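Long-range contacts in putative PLP-dependent aminotransferase (PDB 3JU7), which probably acts as a pyridoxal phosphate-dependent aminotransferase of the DegT/DnrJ/EryC1/StrS family: residues A60-G65 with M182-F187; V134-F139 with V159-P164; G54-V59 with L200-N205; L66-Q71 with Q210-M215; T32-I37 with N232-E237. All blocks are in the same frame, centred on the assembly; numbering follows the deposited sequence.

Contacts 1, 2 and 3 share one mixed sheet, in which strand 182-186 of contact 1 lies between strand 159-161 of contact 2 and strand 199-203 of contact 3; strand 55-59 flanks the last of these. The centre of contact 1 is about 10 Å from those of contacts 2, 3 and 4. Contact 4 continues helix 62-73 of contact 1 and sets it against helix 206-215. The cofactor-bearing lysine at position 191 ties the first two contacts together: contact 1 holds its phosphate and contact 2 its pyridine nitrogen. Contact 5, about 24 Å from contact 2 between centres, faces the second subunit and reaches that subunit's cofactor.

Contact 1: residues A60-G65 with M182-F187; sequences ANATLG and MIIYSF
Ile184 meets the first turn of helix 62-73 with both arms of its side chain. With chi1 at -48°, CG2 is turned away from the backbone N and toward the helix, 3.5 Å from Ala62 O and 3.8 Å from Ala62 CB. The other branch runs along the helix, bringing CD1 to 4.0 Å from Gly65 O, and with no side chain on Gly65 the helix backbone itself faces the isoleucine. Tyr185 sends its ring off the far side of the strand and contributes its carbonyl, whose O is 3.7 Å from Ala62 CB. At Ser186 the two chains come together most closely, CA to CA 4.9 Å from Ala62, and Ser186 CB rests on Ala62 CB at 3.6 Å. Ser186 OG accepts from His188 N and bonds the cofactor phosphate on the modified lysine at position 191, which Ala62 N and Thr63 OG1 also hold. This is the phosphate cup of the fold, set at a helix N-terminus whose dipole would probably favour the anion. Asn61 caps that end, its OD1 taking Leu64 N at 2.9 Å, while its ND2 bonds Asn232 O of the second subunit. The helix thus lies over strand 182-186, with Ile184 also touching Leu66 and Ala69, while strands 159-161 and 199-203 flank the same strand in the sheet.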
# COMPACT_ATOMS: atom_id res chain seq x y z
N ALA A 60 -4.70 -2.97 0.85
CA ALA A 60 -4.74 -1.82 -0.05
C ALA A 60 -4.46 -2.22 -1.49
O ALA A 60 -4.92 -1.56 -2.41
CB ALA A 60 -3.80 -0.74 0.42
N ASN A 61 -3.70 -3.29 -1.65
CA ASN A 61 -3.48 -3.95 -2.93
C ASN A 61 -2.90 -5.37 -2.69
O ASN A 61 -2.40 -5.67 -1.58
CB ASN A 61 -2.61 -3.07 -3.88
CG ASN A 61 -1.18 -2.92 -3.41
OD1 ASN A 61 -0.47 -3.92 -3.22
ND2 ASN A 61 -0.71 -1.66 -3.30
N ALA A 62 -3.01 -6.23 -3.68
CA ALA A 62 -2.59 -7.66 -3.55
C ALA A 62 -1.09 -7.79 -3.35
O ALA A 62 -0.65 -8.74 -2.73
CB ALA A 62 -2.99 -8.48 -4.79
N THR A 63 -0.32 -6.85 -3.90
CA THR A 63 1.13 -6.93 -3.71
C THR A 63 1.47 -6.83 -2.24
O THR A 63 2.23 -7.66 -1.71
CB THR A 63 1.88 -5.90 -4.54
OG1 THR A 63 1.45 -6.06 -5.89
CG2 THR A 63 3.41 -6.14 -4.39
N LEU A 64 0.85 -5.87 -1.57
CA LEU A 64 1.03 -5.70 -0.12
C LEU A 64 0.44 -6.87 0.68
O LEU A 64 0.96 -7.27 1.72
CB LEU A 64 0.36 -4.42 0.35
CG LEU A 64 0.92 -3.15 -0.28
CD1 LEU A 64 -0.08 -2.03 0.01
CD2 LEU A 64 2.36 -2.84 0.22
N GLY A 65 -0.63 -7.45 0.18
CA GLY A 65 -1.18 -8.64 0.82
C GLY A 65 -0.17 -9.79 0.71
O GLY A 65 0.03 -10.55 1.67
N MSE A 182 -2.71 -19.25 3.11
CA MSE A 182 -3.34 -17.99 2.76
C MSE A 182 -3.49 -17.89 1.25
O MSE A 182 -2.67 -18.43 0.51
CB MSE A 182 -2.53 -16.83 3.30
CG MSE A 182 -2.88 -16.59 4.72
SE MSE A 182 -1.90 -15.31 5.73
CE MSE A 182 -3.38 -15.08 6.97
N ILE A 183 -4.58 -17.24 0.84
CA ILE A 183 -4.84 -16.93 -0.57
C ILE A 183 -4.94 -15.41 -0.72
O ILE A 183 -5.67 -14.74 0.02
CB ILE A 183 -6.12 -17.64 -1.07
CG1 ILE A 183 -6.07 -19.12 -0.60
CG2 ILE A 183 -6.24 -17.48 -2.54
CD1 ILE A 183 -6.55 -20.16 -1.49
N ILE A 184 -4.18 -14.88 -1.67
CA ILE A 184 -4.19 -13.47 -2.01
C ILE A 184 -4.94 -13.24 -3.34
O ILE A 184 -4.73 -13.94 -4.31
CB ILE A 184 -2.76 -12.91 -2.17
CG1 ILE A 184 -1.83 -13.30 -0.99
CG2 ILE A 184 -2.83 -11.42 -2.36
CD1 ILE A 184 -2.51 -13.36 0.41
N TYR A 185 -5.84 -12.28 -3.34
CA TYR A 185 -6.59 -11.91 -4.50
C TYR A 185 -6.47 -10.41 -4.66
O TYR A 185 -6.32 -9.65 -3.68
CB TYR A 185 -8.09 -12.21 -4.34
CG TYR A 185 -8.51 -13.58 -3.93
CD1 TYR A 185 -8.81 -14.57 -4.86
CD2 TYR A 185 -8.75 -13.86 -2.58
CE1 TYR A 185 -9.25 -15.89 -4.44
CE2 TYR A 185 -9.17 -15.12 -2.16
CZ TYR A 185 -9.42 -16.15 -3.07
OH TYR A 185 -9.88 -17.40 -2.58
N SER A 186 -6.63 -9.98 -5.90
CA SER A 186 -6.54 -8.57 -6.26
C SER A 186 -7.89 -7.99 -6.68
O SER A 186 -8.69 -8.67 -7.30
CB SER A 186 -5.51 -8.37 -7.38
OG SER A 186 -5.45 -7.01 -7.76
N PHE A 187 -8.12 -6.72 -6.33
CA PHE A 187 -9.25 -5.96 -6.81
C PHE A 187 -8.77 -4.78 -7.70
O PHE A 187 -9.45 -3.76 -7.86
CB PHE A 187 -10.06 -5.40 -5.64
CG PHE A 187 -10.61 -6.42 -4.66
CD1 PHE A 187 -11.11 -7.66 -5.07
CD2 PHE A 187 -10.71 -6.09 -3.31
CE1 PHE A 187 -11.65 -8.56 -4.14
CE2 PHE A 187 -11.26 -6.99 -2.37
CZ PHE A 187 -11.74 -8.22 -2.79

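Contact 2: residues V134-F139 with V159-P164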
# COMPACT_ATOMS: atom_id res chain seq x y z
N VAL A 134 5.07 -20.40 -2.79
CA VAL A 134 4.12 -19.40 -3.27
C VAL A 134 3.70 -19.78 -4.69
O VAL A 134 4.28 -19.31 -5.67
CB VAL A 134 4.74 -17.99 -3.21
CG1 VAL A 134 3.71 -16.88 -3.57
CG2 VAL A 134 5.35 -17.74 -1.83
N PRO A 135 2.70 -20.66 -4.80
CA PRO A 135 2.20 -20.98 -6.14
C PRO A 135 1.32 -19.86 -6.67
O PRO A 135 0.76 -19.05 -5.88
CB PRO A 135 1.39 -22.27 -5.92
CG PRO A 135 0.96 -22.19 -4.52
CD PRO A 135 1.96 -21.40 -3.76
N TYR A 136 1.22 -19.80 -7.99
CA TYR A 136 0.30 -18.88 -8.68
C TYR A 136 -0.81 -19.64 -9.41
O TYR A 136 -0.54 -20.54 -10.18
CB TYR A 136 1.11 -18.03 -9.63
CG TYR A 136 0.34 -17.27 -10.67
CD1 TYR A 136 -0.79 -16.55 -10.34
CD2 TYR A 136 0.79 -17.21 -11.97
CE1 TYR A 136 -1.48 -15.82 -11.31
CE2 TYR A 136 0.10 -16.49 -12.94
CZ TYR A 136 -1.03 -15.81 -12.62
OH TYR A 136 -1.73 -15.11 -13.61
N ALA A 137 -2.06 -19.30 -9.15
CA ALA A 137 -3.19 -19.96 -9.80
C ALA A 137 -3.36 -19.32 -11.19
O ALA A 137 -4.28 -18.52 -11.45
CB ALA A 137 -4.45 -19.84 -8.95
N THR A 138 -2.44 -19.70 -12.07
CA THR A 138 -2.24 -19.06 -13.36
C THR A 138 -3.52 -18.72 -14.10
O THR A 138 -4.38 -19.59 -14.31
CB THR A 138 -1.37 -19.97 -14.27
OG1 THR A 138 -0.20 -20.33 -13.54
CG2 THR A 138 -1.01 -19.31 -15.60
N PHE A 139 -3.61 -17.44 -14.45
CA PHE A 139 -4.70 -16.86 -15.26
C PHE A 139 -6.10 -17.05 -14.67
O PHE A 139 -7.08 -17.22 -15.39
CB PHE A 139 -4.61 -17.36 -16.70
CG PHE A 139 -3.23 -17.14 -17.38
CD1 PHE A 139 -2.52 -15.98 -17.22
CD2 PHE A 139 -2.73 -18.09 -18.25
CE1 PHE A 139 -1.31 -15.78 -17.87
CE2 PHE A 139 -1.54 -17.90 -18.91
CZ PHE A 139 -0.83 -16.74 -18.71
N VAL A 159 1.47 -19.70 0.54
CA VAL A 159 0.68 -18.53 0.31
C VAL A 159 0.45 -18.56 -1.19
O VAL A 159 1.43 -18.48 -2.01
CB VAL A 159 1.38 -17.22 0.72
CG1 VAL A 159 0.64 -16.03 0.11
CG2 VAL A 159 1.50 -17.08 2.26
N VAL A 160 -0.82 -18.65 -1.55
CA VAL A 160 -1.22 -18.79 -2.96
C VAL A 160 -1.54 -17.43 -3.57
O VAL A 160 -2.42 -16.71 -3.05
CB VAL A 160 -2.46 -19.68 -3.08
CG1 VAL A 160 -2.99 -19.70 -4.53
CG2 VAL A 160 -2.16 -21.09 -2.54
N ASP A 161 -0.78 -17.06 -4.60
CA ASP A 161 -1.10 -15.89 -5.43
C ASP A 161 -2.21 -16.26 -6.42
O ASP A 161 -2.00 -16.91 -7.43
CB ASP A 161 0.15 -15.40 -6.18
CG ASP A 161 -0.09 -14.11 -6.97
OD1 ASP A 161 -1.26 -13.79 -7.29
OD2 ASP A 161 0.90 -13.43 -7.31
N ALA A 162 -3.42 -15.82 -6.10
CA ALA A 162 -4.59 -15.98 -6.93
C ALA A 162 -5.08 -14.59 -7.30
O ALA A 162 -6.28 -14.34 -7.33
CB ALA A 162 -5.67 -16.77 -6.14
N ALA A 163 -4.14 -13.68 -7.56
CA ALA A 163 -4.44 -12.26 -7.81
C ALA A 163 -5.60 -12.04 -8.76
O ALA A 163 -6.48 -11.25 -8.46
CB ALA A 163 -3.18 -11.50 -8.31
N PRO A 164 -5.64 -12.77 -9.89
CA PRO A 164 -6.76 -12.52 -10.81
C PRO A 164 -8.00 -13.41 -10.69
O PRO A 164 -8.85 -13.39 -11.57
CB PRO A 164 -6.11 -12.70 -12.18
CG PRO A 164 -4.94 -13.55 -11.97
CD PRO A 164 -4.56 -13.54 -10.53
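Asp161 uses both its backbone groups on the loop 134-139. Its N donates to Pro135 O at 2.8 Å, nearly in line with the carbonyl, and its O accepts from Ala137 N at 2.9 Å. These two bonds form a single bridge opposite Tyr136, between chains running in roughly the same direction, 31° apart. Val159 O takes a weaker CA-H...O contact from Val134 CA, at 3.1 Å. The carboxylate divides its oxygens. Asp161 OD1 accepts from Ala163 N at 2.9 Å, closing an Asx turn, while OD2 bonds Thr91 OG1 and the pyridine N1 of the cofactor on the modified lysine at position 191. An aspartate paired with the pyridine nitrogen is a hallmark of fold type I aminotransferases. Tyr136 OH accepts from Phe139 N at 3.1 Å, so the loop folds back onto its own phenol, while Ala137 centres an inverse gamma turn. Asp161 O sits at the edge of the Tyr136 ring, 3.2 Å from CD1, and Pro164 CD at the same rim, 3.9 Å from CE1. On the face opposite the Tyr136 ring, the side chains of Pro135 and Val160 cross at about a right angle, CG to CG2 3.9 Å.

Contact 3: residues G54-V59 with L200-N205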
# COMPACT_ATOMS: atom_id res chain seq x y z
N GLY A 54 -13.81 -19.81 7.67
CA GLY A 54 -12.58 -19.07 7.52
C GLY A 54 -12.83 -17.58 7.78
O GLY A 54 -13.83 -17.18 8.40
N ALA A 55 -11.90 -16.77 7.28
CA ALA A 55 -11.92 -15.34 7.51
C ALA A 55 -11.18 -14.65 6.39
O ALA A 55 -10.27 -15.21 5.76
CB ALA A 55 -11.26 -15.01 8.85
N VAL A 56 -11.56 -13.39 6.17
CA VAL A 56 -10.89 -12.58 5.18
C VAL A 56 -10.45 -11.23 5.76
O VAL A 56 -11.03 -10.71 6.77
CB VAL A 56 -11.81 -12.29 3.95
CG1 VAL A 56 -12.23 -13.61 3.21
CG2 VAL A 56 -13.00 -11.48 4.40
N THR A 57 -9.44 -10.64 5.12
CA THR A 57 -9.19 -9.23 5.36
C THR A 57 -8.93 -8.50 4.06
O THR A 57 -8.27 -9.03 3.15
CB THR A 57 -8.02 -9.00 6.33
OG1 THR A 57 -8.03 -7.62 6.69
CG2 THR A 57 -6.62 -9.43 5.68
N THR A 58 -9.47 -7.28 3.93
CA THR A 58 -9.11 -6.44 2.78
C THR A 58 -7.68 -5.94 2.97
O THR A 58 -7.18 -5.96 4.09
CB THR A 58 -10.06 -5.27 2.62
OG1 THR A 58 -10.01 -4.45 3.80
CG2 THR A 58 -11.52 -5.75 2.39
N VAL A 59 -7.01 -5.60 1.87
CA VAL A 59 -5.70 -4.94 1.92
C VAL A 59 -5.68 -3.87 0.83
O VAL A 59 -6.55 -3.87 -0.03
CB VAL A 59 -4.54 -5.92 1.73
CG1 VAL A 59 -4.45 -6.85 2.93
CG2 VAL A 59 -4.69 -6.70 0.41
N LEU A 200 -7.54 -8.74 -1.23
CA LEU A 200 -8.12 -9.54 -0.16
C LEU A 200 -7.22 -10.73 0.17
O LEU A 200 -6.52 -11.29 -0.72
CB LEU A 200 -9.47 -10.05 -0.59
CG LEU A 200 -10.41 -10.66 0.50
CD1 LEU A 200 -11.18 -9.59 1.25
CD2 LEU A 200 -11.36 -11.66 -0.07
N ILE A 201 -7.24 -11.12 1.45
CA ILE A 201 -6.59 -12.35 1.89
C ILE A 201 -7.62 -13.24 2.54
O ILE A 201 -8.38 -12.78 3.36
CB ILE A 201 -5.41 -12.13 2.88
CG1 ILE A 201 -4.46 -11.06 2.34
CG2 ILE A 201 -4.68 -13.46 3.10
CD1 ILE A 201 -3.19 -10.82 3.18
N TYR A 202 -7.64 -14.50 2.15
CA TYR A 202 -8.53 -15.49 2.77
C TYR A 202 -7.68 -16.57 3.44
O TYR A 202 -6.63 -16.93 2.91
CB TYR A 202 -9.40 -16.20 1.73
CG TYR A 202 -10.13 -17.38 2.31
CD1 TYR A 202 -11.33 -17.21 3.01
CD2 TYR A 202 -9.60 -18.67 2.23
CE1 TYR A 202 -11.99 -18.29 3.58
CE2 TYR A 202 -10.27 -19.76 2.81
CZ TYR A 202 -11.47 -19.56 3.46
OH TYR A 202 -12.12 -20.64 4.03
N SER A 203 -8.12 -17.05 4.59
CA SER A 203 -7.56 -18.28 5.17
C SER A 203 -8.65 -18.96 5.96
O SER A 203 -9.58 -18.33 6.49
CB SER A 203 -6.31 -18.05 6.02
OG SER A 203 -5.76 -19.26 6.52
N LYS A 204 -8.56 -20.27 6.00
CA LYS A 204 -9.39 -21.01 6.92
C LYS A 204 -8.93 -20.65 8.35
O LYS A 204 -9.71 -20.73 9.30
CB LYS A 204 -9.27 -22.48 6.63
CG LYS A 204 -10.04 -23.38 7.58
CD LYS A 204 -11.52 -23.21 7.46
CE LYS A 204 -12.24 -24.35 8.18
NZ LYS A 204 -13.56 -24.60 7.59
N ASN A 205 -7.66 -20.23 8.48
CA ASN A 205 -7.10 -19.92 9.79
C ASN A 205 -7.44 -18.50 10.23
O ASN A 205 -6.79 -17.53 9.83
CB ASN A 205 -5.60 -20.13 9.77
CG ASN A 205 -4.98 -20.06 11.15
OD1 ASN A 205 -5.25 -19.13 11.94
ND2 ASN A 205 -4.12 -21.02 11.43
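Four backbone hydrogen bonds join strand 55-59 to strand 200-203 as an antiparallel ladder. Ala55 and Ser203 exchange two of them, Ala55 N to Ser203 O at 2.9 Å and Ser203 N to Ala55 O at 3.1 Å. Thr57 and Ile201 make the other pair, with Thr57 N to Ile201 O at 3.0 Å and Ile201 N to Thr57 O at 2.9 Å. The non-hydrogen-bonded pair Val56-Tyr202 lies between them and Thr58-Leu200 follows; the side chains of both pairs share one face beneath helix 36-48. There Val56 CG1 meets the edge of the Tyr202 ring in its plane, 3.7 Å from CD1. Leu200, its CG opposite the backbone N (chi1 -167°) and its chain then bent, slants across toward the partner strand and brings CD1 to 3.9 Å from Val56 CB. The phenol OH of Tyr202 bonds Arg53 O and Asp178 N, and Phe50 stacks on its ring. On the other face, Thr57 and Ile201 lie side by side, CG2 to CB 4.1 Å, under Ile212 of helix 206-215; Thr57 OG1 bonds both its neighbour Thr58 O and Lys213 NZ. Just before the strand, Gly54 CA comes to 3.3 Å from Ser203 O; its positive phi (93°) and the closeness of that carbonyl leave no place for a side chain. Backbone bonds therefore set the register, apolar branches pack on both faces, and Thr57 OG1 and Tyr202 OH find polar partners despite burial.

Contact 4: residues L66-Q71 with Q210-M215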
# COMPACT_ATOMS: atom_id res chain seq x y z
N LEU A 66 0.45 -9.93 -0.46
CA LEU A 66 1.44 -10.97 -0.63
C LEU A 66 2.53 -10.77 0.41
O LEU A 66 2.90 -11.74 1.13
CB LEU A 66 2.02 -11.02 -2.07
CG LEU A 66 1.19 -11.84 -3.06
CD1 LEU A 66 1.54 -11.50 -4.51
CD2 LEU A 66 1.38 -13.33 -2.80
N MSE A 67 3.00 -9.53 0.50
CA MSE A 67 4.09 -9.16 1.42
C MSE A 67 3.75 -9.48 2.88
O MSE A 67 4.54 -10.09 3.59
CB MSE A 67 4.48 -7.68 1.24
CG MSE A 67 5.24 -7.42 -0.08
SE MSE A 67 5.25 -5.54 -0.53
CE MSE A 67 6.32 -4.99 0.84
N ALA A 68 2.54 -9.10 3.29
CA ALA A 68 2.08 -9.32 4.65
C ALA A 68 2.08 -10.83 4.93
O ALA A 68 2.65 -11.30 5.95
CB ALA A 68 0.69 -8.79 4.82
N ALA A 69 1.42 -11.57 4.03
CA ALA A 69 1.22 -13.01 4.17
C ALA A 69 2.56 -13.79 4.23
O ALA A 69 2.75 -14.60 5.11
CB ALA A 69 0.31 -13.56 3.06
N ILE A 70 3.47 -13.51 3.33
CA ILE A 70 4.79 -14.16 3.33
C ILE A 70 5.57 -13.83 4.60
O ILE A 70 6.12 -14.73 5.24
CB ILE A 70 5.60 -13.74 2.08
CG1 ILE A 70 5.01 -14.40 0.83
CG2 ILE A 70 7.12 -14.05 2.22
CD1 ILE A 70 5.26 -13.64 -0.44
N GLN A 71 5.61 -12.54 4.97
CA GLN A 71 6.26 -12.09 6.21
C GLN A 71 5.69 -12.84 7.42
O GLN A 71 6.44 -13.34 8.21
CB GLN A 71 6.11 -10.57 6.39
CG GLN A 71 6.75 -10.05 7.67
CD GLN A 71 8.25 -10.31 7.73
OE1 GLN A 71 8.94 -10.28 6.72
NE2 GLN A 71 8.75 -10.60 8.93
N GLN A 210 -6.61 -12.50 11.72
CA GLN A 210 -6.58 -11.45 12.79
C GLN A 210 -5.19 -10.80 12.89
O GLN A 210 -5.04 -9.58 13.00
CB GLN A 210 -6.96 -12.02 14.14
CG GLN A 210 -8.43 -12.48 14.20
CD GLN A 210 -8.81 -13.34 15.42
OE1 GLN A 210 -7.98 -13.66 16.28
NE2 GLN A 210 -10.09 -13.72 15.48
N ARG A 211 -4.18 -11.65 12.82
CA ARG A 211 -2.82 -11.15 12.91
C ARG A 211 -2.47 -10.30 11.70
O ARG A 211 -1.87 -9.24 11.85
CB ARG A 211 -1.85 -12.33 13.08
CG ARG A 211 -0.52 -11.91 13.50
CD ARG A 211 0.20 -13.01 14.23
NE ARG A 211 -0.34 -13.15 15.56
CZ ARG A 211 -0.19 -14.22 16.32
NH1 ARG A 211 0.50 -15.28 15.88
NH2 ARG A 211 -0.74 -14.24 17.53
N ILE A 212 -2.84 -10.75 10.50
CA ILE A 212 -2.54 -9.96 9.30
C ILE A 212 -3.19 -8.59 9.46
O ILE A 212 -2.63 -7.58 9.04
CB ILE A 212 -3.10 -10.61 7.99
CG1 ILE A 212 -2.21 -11.74 7.51
CG2 ILE A 212 -3.24 -9.51 6.87
CD1 ILE A 212 -1.09 -11.35 6.59
N LYS A 213 -4.39 -8.56 10.05
CA LYS A 213 -5.06 -7.29 10.26
C LYS A 213 -4.18 -6.34 11.06
O LYS A 213 -4.03 -5.17 10.71
CB LYS A 213 -6.44 -7.49 10.94
CG LYS A 213 -7.55 -7.65 9.89
CD LYS A 213 -8.85 -8.27 10.43
CE LYS A 213 -10.12 -7.85 9.66
NZ LYS A 213 -9.92 -7.04 8.40
N ARG A 214 -3.58 -6.86 12.12
CA ARG A 214 -2.73 -6.03 12.94
C ARG A 214 -1.49 -5.62 12.17
O ARG A 214 -1.09 -4.47 12.27
CB ARG A 214 -2.30 -6.78 14.18
CG ARG A 214 -3.41 -7.01 15.22
CD ARG A 214 -2.74 -7.58 16.47
NE ARG A 214 -3.70 -8.00 17.46
CZ ARG A 214 -3.43 -8.24 18.74
NH1 ARG A 214 -2.21 -8.10 19.21
NH2 ARG A 214 -4.41 -8.59 19.55
N MSE A 215 -0.89 -6.55 11.42
CA MSE A 215 0.29 -6.23 10.62
C MSE A 215 0.06 -5.07 9.64
O MSE A 215 0.91 -4.21 9.48
CB MSE A 215 0.77 -7.47 9.85
CG MSE A 215 1.39 -8.48 10.75
SE MSE A 215 1.91 -10.09 9.81
CE MSE A 215 3.09 -9.25 8.41
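Met215, a selenomethionine, reaches across to Ala68 and Gln71 of the neighbouring helix. From CB, which already points to the other helix, CG leaves on the side away from the carbonyl carbon (chi1 -71°), and the chain runs on extended to the selenium. SE comes to 4.1 Å from Ala68 O. There the chain bends, and the methyl CE turns toward Ala68: it lies 3.2 Å from Ala68 O, a close approach of a methyl to a carbonyl, and 3.8 Å from Gln71 CG, with Gln71 CB at much the same distance. The glutamine crosses it at about a right angle, its own chain bent so that the amide leads away from the contact. The segments 66-71 and 210-215 of helices 62-73 and 206-215 pass each other at 120° with their axes 10.1 Å apart, and both helices pack on the same face of the sheet that holds strands 182-186 and 199-203. One turn back from Met215, Ile212 fills the gap between the axes with CD1, which sits 3.6 Å from Ala68 CB and 3.6 Å from Ala69 N, against the small side chains of Ala68 and Ala69. Met182 of strand 182-186 touches both Ala69 and Ile212, so that it underlies the meeting point of the two helices. Trp97 of the second subunit packs on Gln71.

Contact 5: residues T32-I37 with N232-E237. With ACT (acetate ion), chain F.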
# COMPACT_ATOMS: atom_id res chain seq x y z
N THR A 32 -11.39 5.19 7.21
CA THR A 32 -10.44 4.11 6.99
C THR A 32 -10.19 3.32 8.28
O THR A 32 -10.95 3.44 9.24
CB THR A 32 -9.09 4.67 6.41
OG1 THR A 32 -8.19 3.57 6.09
CG2 THR A 32 -8.48 5.68 7.40
N ASN A 33 -9.15 2.48 8.28
CA ASN A 33 -8.77 1.68 9.45
C ASN A 33 -9.87 0.69 9.90
O ASN A 33 -10.38 0.77 11.02
CB ASN A 33 -8.30 2.60 10.61
CG ASN A 33 -6.96 3.31 10.29
OD1 ASN A 33 -6.65 3.63 9.12
ND2 ASN A 33 -6.16 3.56 11.32
N TYR A 34 -10.24 -0.20 8.99
CA TYR A 34 -11.21 -1.25 9.27
C TYR A 34 -12.56 -0.68 9.73
O TYR A 34 -13.16 -1.13 10.71
CB TYR A 34 -10.63 -2.22 10.28
CG TYR A 34 -9.24 -2.76 9.89
CD1 TYR A 34 -9.06 -3.50 8.73
CD2 TYR A 34 -8.14 -2.57 10.69
CE1 TYR A 34 -7.82 -4.04 8.38
CE2 TYR A 34 -6.87 -3.10 10.32
CZ TYR A 34 -6.74 -3.83 9.17
OH TYR A 34 -5.50 -4.36 8.78
N GLY A 35 -13.03 0.32 9.00
CA GLY A 35 -14.32 0.92 9.26
C GLY A 35 -15.51 0.03 8.97
O GLY A 35 -15.39 -1.09 8.48
N PRO A 36 -16.70 0.52 9.28
CA PRO A 36 -17.89 -0.33 9.19
C PRO A 36 -18.22 -0.81 7.77
O PRO A 36 -18.80 -1.86 7.62
CB PRO A 36 -19.04 0.57 9.70
CG PRO A 36 -18.45 1.83 10.08
CD PRO A 36 -16.99 1.86 9.79
N ILE A 37 -17.87 -0.03 6.75
CA ILE A 37 -18.16 -0.39 5.35
C ILE A 37 -17.18 -1.48 4.95
O ILE A 37 -17.57 -2.48 4.35
CB ILE A 37 -18.11 0.87 4.43
CG1 ILE A 37 -19.32 1.75 4.76
CG2 ILE A 37 -18.11 0.52 2.92
CD1 ILE A 37 -19.05 3.15 4.48
N ASN A 232 1.60 -0.28 6.68
CA ASN A 232 0.22 0.16 6.37
C ASN A 232 -0.21 -0.44 5.07
O ASN A 232 0.36 -0.09 4.01
CB ASN A 232 0.16 1.67 6.18
CG ASN A 232 -1.28 2.20 6.03
OD1 ASN A 232 -2.26 1.43 6.02
ND2 ASN A 232 -1.40 3.55 6.00
N CYS A 233 -1.19 -1.33 5.13
CA CYS A 233 -1.84 -1.83 3.91
C CYS A 233 -3.34 -1.82 4.08
O CYS A 233 -4.03 -2.63 3.50
CB CYS A 233 -1.34 -3.22 3.55
SG CYS A 233 -1.88 -4.54 4.72
N LYS A 234 -3.83 -0.85 4.87
CA LYS A 234 -5.26 -0.65 5.09
C LYS A 234 -5.95 -0.11 3.84
O LYS A 234 -5.46 0.80 3.19
CB LYS A 234 -5.50 0.31 6.28
CG LYS A 234 -4.89 -0.20 7.59
CD LYS A 234 -4.94 0.75 8.74
CE LYS A 234 -3.84 1.77 8.79
NZ LYS A 234 -3.98 2.86 7.86
N MSE A 235 -7.10 -0.69 3.58
CA MSE A 235 -8.02 -0.25 2.55
C MSE A 235 -8.99 0.79 3.12
O MSE A 235 -9.63 0.58 4.16
CB MSE A 235 -8.81 -1.46 2.00
CG MSE A 235 -9.95 -1.08 1.06
SE MSE A 235 -11.01 -2.50 0.33
CE MSE A 235 -9.64 -3.15 -0.83
N SER A 236 -9.12 1.91 2.41
CA SER A 236 -10.09 2.94 2.81
C SER A 236 -11.56 2.47 2.79
O SER A 236 -11.93 1.47 2.15
CB SER A 236 -9.91 4.23 1.98
OG SER A 236 -10.46 4.13 0.69
N GLU A 237 -12.39 3.22 3.49
CA GLU A 237 -13.87 3.02 3.43
C GLU A 237 -14.41 3.26 2.01
O GLU A 237 -15.34 2.63 1.56
CB GLU A 237 -14.51 3.99 4.39
CG GLU A 237 -14.37 3.62 5.87
CD GLU A 237 -15.15 2.34 6.23
OE1 GLU A 237 -14.65 1.21 6.00
OE2 GLU A 237 -16.25 2.48 6.74
C ACT F . -2.68 5.33 10.00
O ACT F . -3.52 4.61 10.63
OXT ACT F . -2.37 4.97 8.84
CH3 ACT F . -2.09 6.59 10.57
O HOH W 1 -8.92 -0.57 6.61
O HOH W 2 -5.55 -4.27 5.78
O HOH W 3 -11.93 1.16 6.33
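Lys234 and Asn33 grip an acetate ion, probably from the crystallisation liquor. Lys234 NZ donates to its OXT at 2.8 Å and, weakly, to O, which Asn33 ND2 also meets at 2.9 Å. Lys234 NZ also donates to Asn33 OD1 at 3.1 Å from above the amide plane and forms a salt bridge with Glu197 of the second subunit. Bent at chi3 and chi4, the lysine curls back so that NZ reaches Asn232 OD1 at 2.9 Å; these acceptors outnumber its three hydrogens, which they must share. Lys234 N approaches Asn232 OD1 from the opposite face, closing an Asx turn. Asn232 ND2 bonds the cofactor side chain of the second subunit, so this loop borders that subunit's active site, as in dimeric fold type I enzymes. Glu237 turns its carboxylate onto the N-terminus of helix 36-48, which would probably stabilise its charge. Its OE2 accepts from Ile37 N at 3.0 Å through the syn lone pair, and OE1 takes Asn38 N. Three waters link the segments: one bridges Tyr34 N and Met235 O, another joins Gly35 N, Met235 O and Glu237 OE1, and the third donates to Cys233 O and Tyr34 OH, a phenol also bonded to Lys213 O.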